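Local coordinates for StiE protein (Stigmatella aurantiaca, PDB 6ECX) that binds S-adenosylmethionine as the O-methyltransferase domain of a multifunctional polyketide synthase, where it probably methylates an oxygen of the growing polyketide intermediate, at residues G186-T198 with T209-F221. Residues are numbered along the deposited sequence; the frame is centred on the assembly and turned at random.
Sequences GGLLIMADFVANT and TFSSTREQWNKLF
Strand 187-196 of the methyltransferase's Rossmann-like sheet receives the start of helix 214-222 against one of its faces, and W217 is the main link. Its six-membered ring packs near M191, whose CE lies 3.9 Å from W217 CZ3, and along the D193 carboxylate, itself hydrogen-bonded to Y16; V195 CG2 reaches CD1 at the pyrrole end. Tryptophan suits this place because its large flat indole makes these contacts and still uses its N-H: NE1 meets F194 O at 3.0 Å, nearly in the ring plane. F210 CZ sits over the centre of one indole face. The helix, at 125° to the strand, is the crossover from strand 187-196 to the parallel strand 226-233, with antiparallel strand 283-292 between them, as in class I methyltransferases. Ahead of it, A196 N donates to S212 O (2.8 Å), well above the carbonyl plane. T213 and Q216 form a capping box: threonine offers a short hydroxyl, OG1 set between backbone N and carbonyl carbon (chi1 61°), to Q216 N, while Q216 OE1 takes T213 N almost straight (177°). The extended R214 chain brings NH1 to N197 OD1 (2.7 Å), its NE held by F309 O. A water accepts from R214 N and donates to A196 O.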
loop_
_atom_site.group_PDB
_atom_site.type_symbol
_atom_site.label_atom_id
_atom_site.label_comp_id
_atom_site.label_asym_id
_atom_site.label_seq_id
_atom_site.Cartn_x
_atom_site.Cartn_y
_atom_site.Cartn_z
ATOM N N GLY A 186 7.391 15.148 13.598
ATOM C CA GLY A 186 8.473 14.585 12.810
ATOM C C GLY A 186 8.375 13.099 12.500
ATOM O O GLY A 186 9.249 12.585 11.787
ATOM N N GLY A 187 7.358 12.395 12.999
ATOM C CA GLY A 187 7.156 10.991 12.636
ATOM C C GLY A 187 6.868 10.831 11.142
ATOM O O GLY A 187 6.560 11.783 10.440
ATOM N N LEU A 188 6.990 9.595 10.650
ATOM C CA LEU A 188 6.905 9.295 9.222
ATOM C C LEU A 188 5.645 8.494 8.887
ATOM O O LEU A 188 5.184 7.661 9.673
ATOM C CB LEU A 188 8.140 8.505 8.751
ATOM C CG LEU A 188 9.515 9.116 9.062
ATOM C CD1 LEU A 188 10.640 8.177 8.632
ATOM C CD2 LEU A 188 9.651 10.477 8.390
ATOM N N LEU A 189 5.102 8.751 7.703
ATOM C CA LEU A 189 3.979 8.002 7.128
ATOM C C LEU A 189 4.429 7.546 5.753
ATOM O O LEU A 189 4.861 8.377 4.948
ATOM C CB LEU A 189 2.746 8.901 7.002
ATOM C CG LEU A 189 1.550 8.409 6.171
ATOM C CD1 LEU A 189 0.926 7.166 6.827
ATOM C CD2 LEU A 189 0.548 9.538 6.018
ATOM N N ILE A 190 4.407 6.240 5.487
ATOM C CA ILE A 190 4.696 5.764 4.142
ATOM C C ILE A 190 3.445 5.059 3.621
ATOM O O ILE A 190 2.795 4.301 4.348
ATOM C CB ILE A 190 5.956 4.877 4.064
ATOM C CG1 ILE A 190 5.893 3.692 4.998
ATOM C CG2 ILE A 190 7.269 5.729 4.357
ATOM C CD1 ILE A 190 7.160 2.798 4.875
ATOM N N MET A 191 3.074 5.371 2.383
ATOM C CA MET A 191 1.847 4.846 1.820
ATOM C C MET A 191 2.091 4.446 0.383
ATOM O O MET A 191 2.904 5.055 -0.315
ATOM C CB MET A 191 0.717 5.870 1.857
ATOM C CG MET A 191 0.087 6.051 3.205
ATOM S SD MET A 191 -1.114 7.374 3.097
ATOM C CE MET A 191 -1.709 7.191 1.423
ATOM N N ALA A 192 1.408 3.384 -0.033
ATOM C CA ALA A 192 1.241 3.064 -1.438
ATOM C C ALA A 192 -0.232 3.266 -1.758
ATOM O O ALA A 192 -1.096 2.717 -1.061
ATOM C CB ALA A 192 1.683 1.626 -1.735
ATOM N N ASP A 193 -0.515 4.081 -2.769
ATOM C CA ASP A 193 -1.898 4.346 -3.144
ATOM C C ASP A 193 -1.926 5.013 -4.514
ATOM O O ASP A 193 -0.889 5.240 -5.145
ATOM C CB ASP A 193 -2.622 5.185 -2.093
ATOM C CG ASP A 193 -4.031 4.674 -1.833
ATOM O OD1 ASP A 193 -4.777 4.494 -2.808
ATOM O OD2 ASP A 193 -4.377 4.418 -0.665
ATOM N N PHE A 194 -3.139 5.292 -4.977
ATOM C CA PHE A 194 -3.376 5.804 -6.317
ATOM C C PHE A 194 -3.629 7.302 -6.310
ATOM O O PHE A 194 -4.298 7.830 -5.415
ATOM C CB PHE A 194 -4.572 5.108 -6.953
ATOM C CG PHE A 194 -4.340 3.666 -7.218
ATOM C CD1 PHE A 194 -3.723 3.258 -8.393
ATOM C CD2 PHE A 194 -4.728 2.713 -6.292
ATOM C CE1 PHE A 194 -3.499 1.918 -8.640
ATOM C CE2 PHE A 194 -4.518 1.368 -6.535
ATOM C CZ PHE A 194 -3.903 0.968 -7.708
ATOM N N VAL A 195 -3.113 7.969 -7.337
ATOM C CA VAL A 195 -3.403 9.364 -7.634
ATOM C C VAL A 195 -4.147 9.393 -8.965
ATOM O O VAL A 195 -3.658 8.853 -9.967
ATOM C CB VAL A 195 -2.117 10.206 -7.697
ATOM C CG1 VAL A 195 -2.431 11.616 -8.205
ATOM C CG2 VAL A 195 -1.426 10.259 -6.323
ATOM N N ALA A 196 -5.334 9.994 -8.980
ATOM C CA ALA A 196 -6.054 10.197 -10.233
ATOM C C ALA A 196 -5.560 11.466 -10.917
ATOM O O ALA A 196 -5.491 12.523 -10.291
ATOM C CB ALA A 196 -7.556 10.299 -9.984
ATOM N N ASN A 197 -5.244 11.371 -12.208
ATOM C CA ASN A 197 -4.632 12.475 -12.935
ATOM C C ASN A 197 -5.620 13.245 -13.809
ATOM O O ASN A 197 -5.192 13.969 -14.713
ATOM C CB ASN A 197 -3.476 11.956 -13.788
ATOM C CG ASN A 197 -2.415 11.263 -12.966
ATOM O OD1 ASN A 197 -2.011 11.756 -11.911
ATOM N ND2 ASN A 197 -1.964 10.105 -13.438
ATOM N N THR A 198 -6.920 13.110 -13.570
ATOM C CA THR A 198 -7.901 13.925 -14.286
ATOM C C THR A 198 -8.935 14.536 -13.343
ATOM O O THR A 198 -9.943 15.090 -13.792
ATOM C CB THR A 198 -8.639 13.112 -15.359
ATOM O OG1 THR A 198 -9.098 11.885 -14.787
ATOM C CG2 THR A 198 -7.720 12.815 -16.537
ATOM N N THR A 209 -17.269 13.963 -2.911
ATOM C CA THR A 209 -16.757 12.707 -3.448
ATOM C C THR A 209 -15.237 12.731 -3.610
ATOM O O THR A 209 -14.716 13.443 -4.473
ATOM C CB THR A 209 -17.390 12.384 -4.816
ATOM O OG1 THR A 209 -18.815 12.522 -4.736
ATOM C CG2 THR A 209 -17.040 10.964 -5.244
ATOM N N PHE A 210 -14.525 11.952 -2.790
ATOM C CA PHE A 210 -13.074 11.869 -2.913
ATOM C C PHE A 210 -12.695 11.148 -4.201
ATOM O O PHE A 210 -13.134 10.020 -4.451
ATOM C CB PHE A 210 -12.458 11.149 -1.709
ATOM C CG PHE A 210 -10.947 11.172 -1.697
ATOM C CD1 PHE A 210 -10.266 12.284 -1.248
ATOM C CD2 PHE A 210 -10.213 10.082 -2.141
ATOM C CE1 PHE A 210 -8.867 12.308 -1.232
ATOM C CE2 PHE A 210 -8.816 10.102 -2.125
ATOM C CZ PHE A 210 -8.147 11.217 -1.680
ATOM N N SER A 211 -11.872 11.807 -5.016
ATOM C CA SER A 211 -11.476 11.309 -6.326
ATOM C C SER A 211 -9.986 11.010 -6.412
ATOM O O SER A 211 -9.483 10.738 -7.509
ATOM C CB SER A 211 -11.862 12.320 -7.410
ATOM O OG SER A 211 -13.224 12.695 -7.297
ATOM N N SER A 212 -9.267 11.089 -5.288
ATOM C CA SER A 212 -7.846 10.738 -5.216
ATOM C C SER A 212 -6.970 11.668 -6.050
ATOM O O SER A 212 -5.897 11.270 -6.495
ATOM C CB SER A 212 -7.607 9.280 -5.630
ATOM O OG SER A 212 -8.442 8.385 -4.917
ATOM N N THR A 213 -7.404 12.906 -6.279
ATOM C CA THR A 213 -6.560 13.831 -7.020
ATOM C C THR A 213 -5.400 14.314 -6.142
ATOM O O THR A 213 -5.377 14.131 -4.920
ATOM C CB THR A 213 -7.369 15.033 -7.531
ATOM O OG1 THR A 213 -7.919 15.740 -6.414
ATOM C CG2 THR A 213 -8.512 14.591 -8.460
ATOM N N ARG A 214 -4.404 14.924 -6.788
ATOM C CA ARG A 214 -3.329 15.566 -6.033
ATOM C C ARG A 214 -3.892 16.554 -5.013
ATOM O O ARG A 214 -3.522 16.535 -3.834
ATOM C CB ARG A 214 -2.376 16.282 -6.989
ATOM C CG ARG A 214 -1.472 15.390 -7.796
ATOM C CD ARG A 214 -0.927 16.161 -9.008
ATOM N NE ARG A 214 0.238 15.478 -9.561
ATOM C CZ ARG A 214 0.171 14.482 -10.436
ATOM N NH1 ARG A 214 -1.011 14.066 -10.879
ATOM N NH2 ARG A 214 1.286 13.914 -10.877
ATOM N N GLU A 215 -4.809 17.423 -5.454
ATOM C CA GLU A 215 -5.339 18.450 -4.566
ATOM C C GLU A 215 -6.091 17.836 -3.399
ATOM O O GLU A 215 -6.040 18.350 -2.279
ATOM C CB GLU A 215 -6.248 19.397 -5.350
ATOM C CG GLU A 215 -6.944 20.425 -4.486
ATOM C CD GLU A 215 -7.449 21.601 -5.295
ATOM O OE1 GLU A 215 -7.167 22.760 -4.911
ATOM O OE2 GLU A 215 -8.110 21.360 -6.327
ATOM N N GLN A 216 -6.770 16.717 -3.638
ATOM C CA GLN A 216 -7.529 16.081 -2.571
ATOM C C GLN A 216 -6.610 15.429 -1.555
ATOM O O GLN A 216 -6.794 15.614 -0.348
ATOM C CB GLN A 216 -8.505 15.074 -3.164
ATOM C CG GLN A 216 -9.722 15.746 -3.749
ATOM C CD GLN A 216 -10.628 14.751 -4.431
ATOM O OE1 GLN A 216 -10.163 13.894 -5.178
ATOM N NE2 GLN A 216 -11.927 14.852 -4.172
ATOM N N TRP A 217 -5.597 14.683 -2.017
ATOM C CA TRP A 217 -4.572 14.182 -1.097
ATOM C C TRP A 217 -3.910 15.324 -0.334
ATOM O O TRP A 217 -3.674 15.222 0.874
ATOM C CB TRP A 217 -3.489 13.397 -1.839
ATOM C CG TRP A 217 -3.872 12.001 -2.302
ATOM C CD1 TRP A 217 -3.931 11.558 -3.591
ATOM C CD2 TRP A 217 -4.216 10.877 -1.480
ATOM N NE1 TRP A 217 -4.296 10.229 -3.628
ATOM C CE2 TRP A 217 -4.485 9.789 -2.348
ATOM C CE3 TRP A 217 -4.338 10.683 -0.101
ATOM C CZ2 TRP A 217 -4.865 8.529 -1.878
ATOM C CZ3 TRP A 217 -4.714 9.423 0.368
ATOM C CH2 TRP A 217 -4.973 8.365 -0.522
ATOM N N ASN A 218 -3.551 16.399 -1.044
ATOM C CA ASN A 218 -2.922 17.556 -0.414
ATOM C C ASN A 218 -3.792 18.121 0.710
ATOM O O ASN A 218 -3.293 18.425 1.798
ATOM C CB ASN A 218 -2.630 18.630 -1.475
ATOM C CG ASN A 218 -1.696 19.711 -0.952
ATOM O OD1 ASN A 218 -1.345 19.681 0.220
ATOM N ND2 ASN A 218 -1.288 20.649 -1.811
ATOM N N LYS A 219 -5.099 18.259 0.476
ATOM C CA LYS A 219 -5.965 18.781 1.528
ATOM C C LYS A 219 -5.937 17.879 2.758
ATOM O O LYS A 219 -5.865 18.365 3.896
ATOM C CB LYS A 219 -7.390 18.932 0.984
ATOM C CG LYS A 219 -8.295 19.822 1.826
ATOM C CD LYS A 219 -9.574 20.153 1.063
ATOM C CE LYS A 219 -10.541 20.961 1.912
ATOM N NZ LYS A 219 -9.924 22.236 2.377
ATOM N N LEU A 220 -5.953 16.559 2.545
ATOM C CA LEU A 220 -5.884 15.621 3.661
ATOM C C LEU A 220 -4.584 15.772 4.432
ATOM O O LEU A 220 -4.583 15.762 5.669
ATOM C CB LEU A 220 -6.016 14.182 3.162
ATOM C CG LEU A 220 -7.410 13.777 2.671
ATOM C CD1 LEU A 220 -7.329 12.423 1.993
ATOM C CD2 LEU A 220 -8.366 13.741 3.846
ATOM N N PHE A 221 -3.455 15.830 3.720
ATOM C CA PHE A 221 -2.171 15.965 4.418
ATOM C C PHE A 221 -2.110 17.292 5.162
ATOM O O PHE A 221 -1.809 17.335 6.354
ATOM C CB PHE A 221 -0.990 15.880 3.438
ATOM C CG PHE A 221 -0.817 14.535 2.761
ATOM C CD1 PHE A 221 -1.563 13.430 3.153
ATOM C CD2 PHE A 221 0.082 14.396 1.704
ATOM C CE1 PHE A 221 -1.400 12.197 2.508
ATOM C CE2 PHE A 221 0.251 13.181 1.054
ATOM C CZ PHE A 221 -0.493 12.074 1.449
HETATM O O HOH W 1 -6.834 6.298 -3.921
HETATM O O HOH W 2 -4.008 14.708 -9.782
#